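Local coordinates for pili retraction protein PilT (Thermus thermophilus, PDB 5FL3) that probably binds and hydrolyses ATP as a GspE-family motor of pilus retraction, at residues N93-R98 with G102-V107; E14-M19 with F80-P85; T197-A202 with I210-M215. All blocks are in the same frame, centred on the assembly; numbering follows the deposited sequence.

Interaction 1 (N93-R98 with G102-V107); sequences NLLRQR and GLVMRV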
loop_
_atom_site.group_PDB
_atom_site.type_symbol
_atom_site.label_atom_id
_atom_site.label_comp_id
_atom_site.label_asym_id
_atom_site.label_seq_id
_atom_site.Cartn_x
_atom_site.Cartn_y
_atom_site.Cartn_z
ATOM N N ASN A 93 -7.773 -11.023 14.495
ATOM C CA ASN A 93 -6.986 -10.890 15.687
ATOM C C ASN A 93 -7.867 -10.832 16.907
ATOM O O ASN A 93 -8.579 -9.861 17.141
ATOM C CB ASN A 93 -6.091 -9.665 15.601
ATOM C CG ASN A 93 -4.738 -10.003 15.055
ATOM O OD1 ASN A 93 -3.838 -10.418 15.801
ATOM N ND2 ASN A 93 -4.584 -9.867 13.737
ATOM N N LEU A 94 -7.830 -11.919 17.664
ATOM C CA LEU A 94 -8.548 -12.012 18.908
ATOM C C LEU A 94 -7.626 -11.409 19.948
ATOM O O LEU A 94 -6.437 -11.699 19.947
ATOM C CB LEU A 94 -8.906 -13.469 19.219
ATOM C CG LEU A 94 -9.715 -13.866 20.455
ATOM C CD1 LEU A 94 -10.958 -13.025 20.587
ATOM C CD2 LEU A 94 -10.102 -15.331 20.354
ATOM N N LEU A 95 -8.166 -10.549 20.806
ATOM C CA LEU A 95 -7.385 -9.963 21.889
ATOM C C LEU A 95 -8.175 -10.023 23.184
ATOM O O LEU A 95 -9.331 -10.448 23.193
ATOM C CB LEU A 95 -7.007 -8.520 21.559
ATOM C CG LEU A 95 -8.189 -7.624 21.177
ATOM C CD1 LEU A 95 -8.420 -6.594 22.260
ATOM C CD2 LEU A 95 -8.007 -6.956 19.837
ATOM N N ARG A 96 -7.526 -9.613 24.269
ATOM C CA ARG A 96 -8.151 -9.415 25.580
ATOM C C ARG A 96 -7.980 -7.969 25.980
ATOM O O ARG A 96 -6.891 -7.426 25.869
ATOM C CB ARG A 96 -7.525 -10.318 26.639
ATOM C CG ARG A 96 -7.649 -11.799 26.317
ATOM C CD ARG A 96 -6.681 -12.649 27.136
ATOM N NE ARG A 96 -6.900 -14.075 26.912
ATOM C CZ ARG A 96 -7.921 -14.760 27.425
ATOM N NH1 ARG A 96 -8.816 -14.141 28.198
ATOM N NH2 ARG A 96 -8.054 -16.060 27.159
ATOM N N GLN A 97 -9.046 -7.324 26.424
ATOM C CA GLN A 97 -8.894 -5.971 26.926
ATOM C C GLN A 97 -9.910 -5.730 28.025
ATOM O O GLN A 97 -11.104 -6.009 27.863
ATOM C CB GLN A 97 -9.023 -4.953 25.784
ATOM C CG GLN A 97 -10.382 -4.856 25.136
ATOM C CD GLN A 97 -11.274 -3.844 25.834
ATOM O OE1 GLN A 97 -10.800 -2.957 26.524
ATOM N NE2 GLN A 97 -12.570 -3.973 25.641
ATOM N N ARG A 98 -9.411 -5.249 29.160
ATOM C CA ARG A 98 -10.224 -4.999 30.352
ATOM C C ARG A 98 -11.093 -6.201 30.736
ATOM O O ARG A 98 -12.296 -6.074 31.005
ATOM C CB ARG A 98 -11.070 -3.740 30.154
ATOM C CG ARG A 98 -10.206 -2.480 30.144
ATOM C CD ARG A 98 -11.012 -1.220 29.986
ATOM N NE ARG A 98 -12.148 -1.196 30.894
ATOM C CZ ARG A 98 -13.056 -0.226 30.924
ATOM N NH1 ARG A 98 -12.945 0.812 30.094
ATOM N NH2 ARG A 98 -14.070 -0.294 31.786
ATOM N N GLY A 102 -11.747 -9.206 22.607
ATOM C CA GLY A 102 -11.930 -8.271 21.516
ATOM C C GLY A 102 -11.634 -8.980 20.213
ATOM O O GLY A 102 -10.979 -10.018 20.189
ATOM N N LEU A 103 -12.101 -8.415 19.113
ATOM C CA LEU A 103 -11.939 -9.066 17.832
ATOM C C LEU A 103 -11.748 -8.028 16.742
ATOM O O LEU A 103 -12.526 -7.073 16.622
ATOM C CB LEU A 103 -13.154 -9.938 17.538
ATOM C CG LEU A 103 -12.996 -11.191 16.679
ATOM C CD1 LEU A 103 -11.931 -12.080 17.265
ATOM C CD2 LEU A 103 -14.330 -11.936 16.564
ATOM N N VAL A 104 -10.685 -8.184 15.965
ATOM C CA VAL A 104 -10.475 -7.306 14.827
ATOM C C VAL A 104 -10.306 -8.168 13.596
ATOM O O VAL A 104 -9.394 -8.985 13.523
ATOM C CB VAL A 104 -9.254 -6.382 14.993
ATOM C CG1 VAL A 104 -9.082 -5.552 13.738
ATOM C CG2 VAL A 104 -9.430 -5.473 16.203
ATOM N N MET A 105 -11.210 -7.995 12.643
ATOM C CA MET A 105 -11.218 -8.805 11.445
ATOM C C MET A 105 -10.857 -7.954 10.238
ATOM O O MET A 105 -11.464 -6.894 10.028
ATOM C CB MET A 105 -12.588 -9.432 11.265
ATOM C CG MET A 105 -13.109 -10.015 12.547
ATOM S SD MET A 105 -14.677 -10.852 12.313
ATOM C CE MET A 105 -14.269 -12.025 11.020
ATOM N N ARG A 106 -9.864 -8.392 9.465
ATOM C CA ARG A 106 -9.517 -7.703 8.213
ATOM C C ARG A 106 -9.980 -8.489 6.981
ATOM O O ARG A 106 -9.748 -9.699 6.877
ATOM C CB ARG A 106 -8.010 -7.461 8.136
ATOM C CG ARG A 106 -7.560 -6.791 6.850
ATOM C CD ARG A 106 -6.059 -6.566 6.875
ATOM N NE ARG A 106 -5.364 -7.806 7.222
ATOM C CZ ARG A 106 -5.029 -8.747 6.341
ATOM N NH1 ARG A 106 -5.318 -8.582 5.051
ATOM N NH2 ARG A 106 -4.408 -9.851 6.748
ATOM N N VAL A 107 -10.641 -7.820 6.048
ATOM C CA VAL A 107 -11.044 -8.514 4.829
ATOM C C VAL A 107 -9.868 -8.634 3.859
ATOM O O VAL A 107 -9.251 -7.638 3.527
ATOM C CB VAL A 107 -12.205 -7.804 4.116
ATOM C CG1 VAL A 107 -12.667 -8.622 2.888
ATOM C CG2 VAL A 107 -13.357 -7.558 5.090
#
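N93 and V104 face each other as an antiparallel hydrogen-bonded pair and exchange both of their backbone bonds: N93 N gives to V104 O at 2.8 Å, almost straight at 171°, and V104 N returns to N93 O at 2.9 Å. L95 and G102 repeat the exchange two residues on, with L95 N to G102 O at 2.9 Å and G102 N to L95 O at 2.8 Å. Between them L94 and L103 form a non-hydrogen-bonded pair, and their polar backbone turns outward, L94 bonding to M78 and L103 to L29 in the flanking strands. The side chain of N93 is also served, its ND2 reaching D79 OD2. Apolar leucines suit the buried face, where L94 CD1 meets L103 CD1 at 3.6 Å and helix 53-63 covers both. On the other face, CG of L95 lies between backbone N and carbonyl carbon (chi1 53°), which brings the branch over G102, CG to CA 3.8 Å, and CD2 to V104 CG2 at 4.2 Å. Cut back to an alanine, L95 would probably leave V104 CG2 without this neighbour and the G102 backbone less covered. The two strands, 88-97 and 100-108, follow each other through a short turn and form a beta hairpin in the antiparallel sheet of the N-terminal domain, which is PAS-like in PilT relatives.

Interaction 2 (E14-M19 with F80-P85); sequences EMLKAM and FAYTIP
The hydrogen bond from M19 N to M15 O, 2.8 Å long, belongs to the helical turn that presents L16 to I84 and Y82 of the strand. A second bond, A18 N to E14 O, continues the same helical pattern. No hydrogen bond passes between the segments, and the contact is apolar. Of residues 14-19, L16 does the touching: its CB lies 3.7 Å from I84 CD1, and its CD1 comes within 3.8 Å of that same methyl, so the isoleucine tip rests against both the root and one branch of the leucine. The two side chains meet at a slant. I84 reaches this far because its chain is extended, CD1 anti to CA (chi2 177°), while its beta-branched shape suits a strand. The other neighbour of L16 CD1 is the tyrosine ring, with CE2 of Y82 at 4.2 Å. Y82 suits a border position, since its ring can give carbon to the apolar cluster while the residue stays partly exposed; L16 and I84 are buried. One turn earlier in the helix V13 touches both Y82 and I84, and F90 of strand 88-97 flanks the same two residues. Helix 11-21 thus lies against the edge strand 78-84, one of the two outermost within this chain, and also reaches strand 26-30, where I27 meets L16 and M19, with F46 packing on A18 and M19.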
loop_
_atom_site.group_PDB
_atom_site.type_symbol
_atom_site.label_atom_id
_atom_site.label_comp_id
_atom_site.label_asym_id
_atom_site.label_seq_id
_atom_site.Cartn_x
_atom_site.Cartn_y
_atom_site.Cartn_z
ATOM N N GLU A 14 -24.486 -13.421 8.757
ATOM C CA GLU A 14 -25.263 -12.459 8.002
ATOM C C GLU A 14 -24.751 -11.037 8.205
ATOM O O GLU A 14 -24.584 -10.284 7.234
ATOM C CB GLU A 14 -26.746 -12.573 8.375
ATOM C CG GLU A 14 -27.575 -13.312 7.311
ATOM C CD GLU A 14 -28.768 -14.066 7.882
ATOM O OE1 GLU A 14 -29.398 -13.572 8.844
ATOM O OE2 GLU A 14 -29.070 -15.164 7.368
ATOM N N MET A 15 -24.490 -10.672 9.458
ATOM C CA MET A 15 -23.909 -9.361 9.767
ATOM C C MET A 15 -22.568 -9.106 9.063
ATOM O O MET A 15 -22.383 -8.057 8.423
ATOM C CB MET A 15 -23.715 -9.206 11.269
ATOM C CG MET A 15 -23.164 -7.845 11.669
ATOM S SD MET A 15 -22.700 -7.810 13.407
ATOM C CE MET A 15 -21.421 -9.080 13.418
ATOM N N LEU A 16 -21.644 -10.065 9.202
ATOM C CA LEU A 16 -20.355 -10.019 8.520
ATOM C C LEU A 16 -20.535 -9.813 7.025
ATOM O O LEU A 16 -19.860 -8.973 6.408
ATOM C CB LEU A 16 -19.554 -11.297 8.787
ATOM C CG LEU A 16 -19.011 -11.519 10.209
ATOM C CD1 LEU A 16 -18.416 -12.906 10.346
ATOM C CD2 LEU A 16 -17.963 -10.496 10.572
ATOM N N LYS A 17 -21.462 -10.571 6.450
ATOM C CA LYS A 17 -21.734 -10.515 5.020
ATOM C C LYS A 17 -22.267 -9.130 4.631
ATOM O O LYS A 17 -21.871 -8.562 3.614
ATOM C CB LYS A 17 -22.714 -11.632 4.631
ATOM C CG LYS A 17 -22.967 -11.810 3.124
ATOM C CD LYS A 17 -23.527 -13.219 2.811
ATOM C CE LYS A 17 -24.522 -13.234 1.643
ATOM N NZ LYS A 17 -25.002 -14.625 1.353
ATOM N N ALA A 18 -23.145 -8.573 5.456
ATOM C CA ALA A 18 -23.635 -7.227 5.207
ATOM C C ALA A 18 -22.494 -6.206 5.309
ATOM O O ALA A 18 -22.349 -5.327 4.441
ATOM C CB ALA A 18 -24.746 -6.881 6.178
ATOM N N MET A 19 -21.688 -6.333 6.367
ATOM C CA MET A 19 -20.511 -5.482 6.543
ATOM C C MET A 19 -19.582 -5.527 5.322
ATOM O O MET A 19 -19.183 -4.482 4.789
ATOM C CB MET A 19 -19.749 -5.872 7.826
ATOM C CG MET A 19 -20.554 -5.569 9.091
ATOM S SD MET A 19 -19.718 -5.758 10.666
ATOM C CE MET A 19 -19.396 -7.475 10.630
ATOM N N PHE A 80 -5.714 -15.470 13.368
ATOM C CA PHE A 80 -6.201 -16.620 12.598
ATOM C C PHE A 80 -7.027 -16.264 11.340
ATOM O O PHE A 80 -7.660 -15.206 11.254
ATOM C CB PHE A 80 -7.024 -17.549 13.515
ATOM C CG PHE A 80 -8.313 -16.940 14.012
ATOM C CD1 PHE A 80 -8.336 -16.167 15.172
ATOM C CD2 PHE A 80 -9.501 -17.127 13.314
ATOM C CE1 PHE A 80 -9.511 -15.599 15.624
ATOM C CE2 PHE A 80 -10.678 -16.558 13.766
ATOM C CZ PHE A 80 -10.676 -15.789 14.925
ATOM N N ALA A 81 -7.014 -17.170 10.366
ATOM C CA ALA A 81 -7.813 -17.009 9.153
ATOM C C ALA A 81 -9.232 -17.536 9.331
ATOM O O ALA A 81 -9.472 -18.496 10.052
ATOM C CB ALA A 81 -7.144 -17.712 7.982
ATOM N N TYR A 82 -10.180 -16.909 8.657
ATOM C CA TYR A 82 -11.544 -17.385 8.696
ATOM C C TYR A 82 -12.244 -17.035 7.390
ATOM O O TYR A 82 -12.111 -15.921 6.883
ATOM C CB TYR A 82 -12.285 -16.801 9.889
ATOM C CG TYR A 82 -13.774 -17.030 9.823
ATOM C CD1 TYR A 82 -14.328 -18.253 10.194
ATOM C CD2 TYR A 82 -14.627 -16.026 9.387
ATOM C CE1 TYR A 82 -15.684 -18.466 10.122
ATOM C CE2 TYR A 82 -15.987 -16.231 9.313
ATOM C CZ TYR A 82 -16.511 -17.451 9.680
ATOM O OH TYR A 82 -17.871 -17.643 9.608
ATOM N N THR A 83 -12.984 -17.990 6.838
ATOM C CA THR A 83 -13.629 -17.753 5.555
ATOM C C THR A 83 -15.139 -17.950 5.581
ATOM O O THR A 83 -15.635 -18.935 6.116
ATOM C CB THR A 83 -13.049 -18.664 4.502
ATOM O OG1 THR A 83 -11.633 -18.706 4.671
ATOM C CG2 THR A 83 -13.392 -18.146 3.112
ATOM N N ILE A 84 -15.870 -16.997 5.020
ATOM C CA ILE A 84 -17.272 -17.232 4.730
ATOM C C ILE A 84 -17.363 -17.530 3.238
ATOM O O ILE A 84 -17.265 -16.613 2.407
ATOM C CB ILE A 84 -18.162 -16.043 5.089
ATOM C CG1 ILE A 84 -17.968 -15.647 6.546
ATOM C CG2 ILE A 84 -19.631 -16.378 4.844
ATOM C CD1 ILE A 84 -18.774 -14.429 6.916
ATOM N N PRO A 85 -17.517 -18.822 2.896
ATOM C CA PRO A 85 -17.482 -19.304 1.507
ATOM C C PRO A 85 -18.249 -18.405 0.544
ATOM O O PRO A 85 -19.425 -18.113 0.752
ATOM C CB PRO A 85 -18.121 -20.685 1.614
ATOM C CG PRO A 85 -17.672 -21.162 2.976
ATOM C CD PRO A 85 -17.749 -19.925 3.851
#

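Interaction 3 (T197-A202 with I210-M215); sequences TGLKYA and IMVGEM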
loop_
_atom_site.group_PDB
_atom_site.type_symbol
_atom_site.label_atom_id
_atom_site.label_comp_id
_atom_site.label_asym_id
_atom_site.label_seq_id
_atom_site.Cartn_x
_atom_site.Cartn_y
_atom_site.Cartn_z
ATOM N N THR A 197 14.371 -12.207 4.708
ATOM C CA THR A 197 14.390 -13.639 4.391
ATOM C C THR A 197 13.693 -13.920 3.070
ATOM O O THR A 197 14.179 -14.667 2.217
ATOM C CB THR A 197 13.705 -14.450 5.493
ATOM O OG1 THR A 197 14.474 -14.329 6.692
ATOM C CG2 THR A 197 13.652 -15.901 5.125
ATOM N N GLY A 198 12.533 -13.304 2.917
ATOM C CA GLY A 198 11.766 -13.482 1.710
ATOM C C GLY A 198 12.503 -12.920 0.513
ATOM O O GLY A 198 12.561 -13.572 -0.525
ATOM N N LEU A 199 13.069 -11.720 0.663
ATOM C CA LEU A 199 13.746 -11.063 -0.441
ATOM C C LEU A 199 14.951 -11.913 -0.833
ATOM O O LEU A 199 15.151 -12.227 -2.012
ATOM C CB LEU A 199 14.146 -9.624 -0.076
ATOM C CG LEU A 199 14.929 -8.751 -1.078
ATOM C CD1 LEU A 199 14.369 -8.834 -2.474
ATOM C CD2 LEU A 199 14.948 -7.301 -0.655
ATOM N N LYS A 200 15.714 -12.338 0.167
ATOM C CA LYS A 200 16.933 -13.087 -0.074
ATOM C C LYS A 200 16.680 -14.395 -0.839
ATOM O O LYS A 200 17.363 -14.686 -1.834
ATOM C CB LYS A 200 17.642 -13.378 1.253
ATOM C CG LYS A 200 18.640 -14.539 1.202
ATOM C CD LYS A 200 19.286 -14.673 2.555
ATOM C CE LYS A 200 19.986 -15.984 2.753
ATOM N NZ LYS A 200 20.316 -16.066 4.199
ATOM N N TYR A 201 15.709 -15.186 -0.389
ATOM C CA TYR A 201 15.507 -16.464 -1.037
ATOM C C TYR A 201 14.773 -16.271 -2.344
ATOM O O TYR A 201 14.854 -17.122 -3.213
ATOM C CB TYR A 201 14.779 -17.451 -0.118
ATOM C CG TYR A 201 15.719 -18.046 0.900
ATOM C CD1 TYR A 201 16.592 -19.070 0.553
ATOM C CD2 TYR A 201 15.767 -17.553 2.201
ATOM C CE1 TYR A 201 17.479 -19.593 1.477
ATOM C CE2 TYR A 201 16.648 -18.076 3.137
ATOM C CZ TYR A 201 17.501 -19.095 2.767
ATOM O OH TYR A 201 18.376 -19.613 3.695
ATOM N N ALA A 202 14.086 -15.144 -2.506
ATOM C CA ALA A 202 13.445 -14.856 -3.795
ATOM C C ALA A 202 14.502 -14.793 -4.891
ATOM O O ALA A 202 14.228 -15.183 -6.034
ATOM C CB ALA A 202 12.652 -13.561 -3.750
ATOM N N ILE A 210 9.775 -9.027 -8.198
ATOM C CA ILE A 210 9.742 -9.195 -6.754
ATOM C C ILE A 210 9.061 -8.003 -6.075
ATOM O O ILE A 210 9.432 -6.850 -6.265
ATOM C CB ILE A 210 11.159 -9.371 -6.157
ATOM C CG1 ILE A 210 11.918 -10.498 -6.863
ATOM C CG2 ILE A 210 11.084 -9.597 -4.629
ATOM C CD1 ILE A 210 13.384 -10.592 -6.447
ATOM N N MET A 211 8.049 -8.295 -5.278
ATOM C CA MET A 211 7.396 -7.258 -4.503
ATOM C C MET A 211 7.727 -7.445 -3.033
ATOM O O MET A 211 7.457 -8.493 -2.457
ATOM C CB MET A 211 5.887 -7.282 -4.730
ATOM C CG MET A 211 5.188 -6.038 -4.227
ATOM S SD MET A 211 4.529 -6.215 -2.565
ATOM C CE MET A 211 2.929 -6.918 -2.957
ATOM N N VAL A 212 8.355 -6.432 -2.453
ATOM C CA VAL A 212 8.659 -6.393 -1.036
ATOM C C VAL A 212 7.739 -5.380 -0.391
ATOM O O VAL A 212 7.931 -4.183 -0.601
ATOM C CB VAL A 212 10.106 -5.959 -0.774
ATOM C CG1 VAL A 212 10.525 -6.363 0.622
ATOM C CG2 VAL A 212 11.034 -6.531 -1.819
ATOM N N GLY A 213 6.759 -5.851 0.385
ATOM C CA GLY A 213 5.702 -5.003 0.936
ATOM C C GLY A 213 6.168 -3.695 1.556
ATOM O O GLY A 213 5.549 -2.651 1.365
ATOM N N GLU A 214 7.267 -3.750 2.303
ATOM C CA GLU A 214 7.883 -2.541 2.836
ATOM C C GLU A 214 9.332 -2.792 3.196
ATOM O O GLU A 214 9.740 -3.937 3.364
ATOM C CB GLU A 214 7.111 -2.021 4.047
ATOM C CG GLU A 214 6.617 -3.087 4.954
ATOM C CD GLU A 214 5.577 -2.602 5.949
ATOM O OE1 GLU A 214 5.836 -1.589 6.635
ATOM O OE2 GLU A 214 4.515 -3.263 6.051
ATOM N N MET A 215 10.103 -1.705 3.263
ATOM C CA MET A 215 11.534 -1.741 3.566
ATOM C C MET A 215 11.812 -0.975 4.859
ATOM O O MET A 215 11.577 0.225 4.941
ATOM C CB MET A 215 12.348 -1.141 2.423
ATOM C CG MET A 215 12.044 -1.737 1.061
ATOM S SD MET A 215 12.835 -0.851 -0.320
ATOM C CE MET A 215 12.530 0.861 0.144
#
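L199 pushes one methyl against two strand residues: its CD1 lies 4.0 Å from I210 CG2 and 4.1 Å from V212 CG2. Its other branch, CD2, also reaches V212 CG2, at 4.2 Å. The leucine crosses both side chains at about a right angle. CG of L199 stands anti to the backbone N (chi1 178°), which carries the fork across to the strand. One helical turn later A202 CB meets I210 CD1 at 4.1 Å; a small residue fits here, because the long arm of the isoleucine comes out to it. Beta-branched I210 and V212 suit the strand and present the same face to the helix, whereas M211 between them points away from the helix, and its side chain touches T167, E169 and L235. This is one half of a beta-alpha-beta crossover in the mixed sheet of the P-loop ATPase core: helix 195-202 lies between strands 182-187 and 209-212 in the chain, and its segment 197-202 runs nearly antiparallel to 210-212, at 168°. The strand and the turn after it match in sequence the segment that in related secretion ATPases forms the Walker B motif. Farther out, I210 and V212 bond through their backbones to strand 233-238, M211 to strand 164-169. V212 O accepts from S236 OG, while A223 and A224 of helix 218-230 back L199.

In the fold
Interactions 1 and 2 belong to one N-terminal sheet, in which strands 78-84 and 88-97 are neighbours. Their centres are 14 Å apart and they share packing: M105 SD meets L16 CD2 at 3.7 Å, and L94 CB meets F80 CE1 at 4.2 Å. Interaction 3 lies in the other sheet, that of the ATPase core, with its centre about 28 Å from that of interaction 1 and 30 Å from that of interaction 2. The bound ADP is at comparable distance from interactions 1 and 3: the side chains of V104 and V212 are each about 13 Å from it, and the side chain of V212 is about 12 Å from that of the ADP-binding K146.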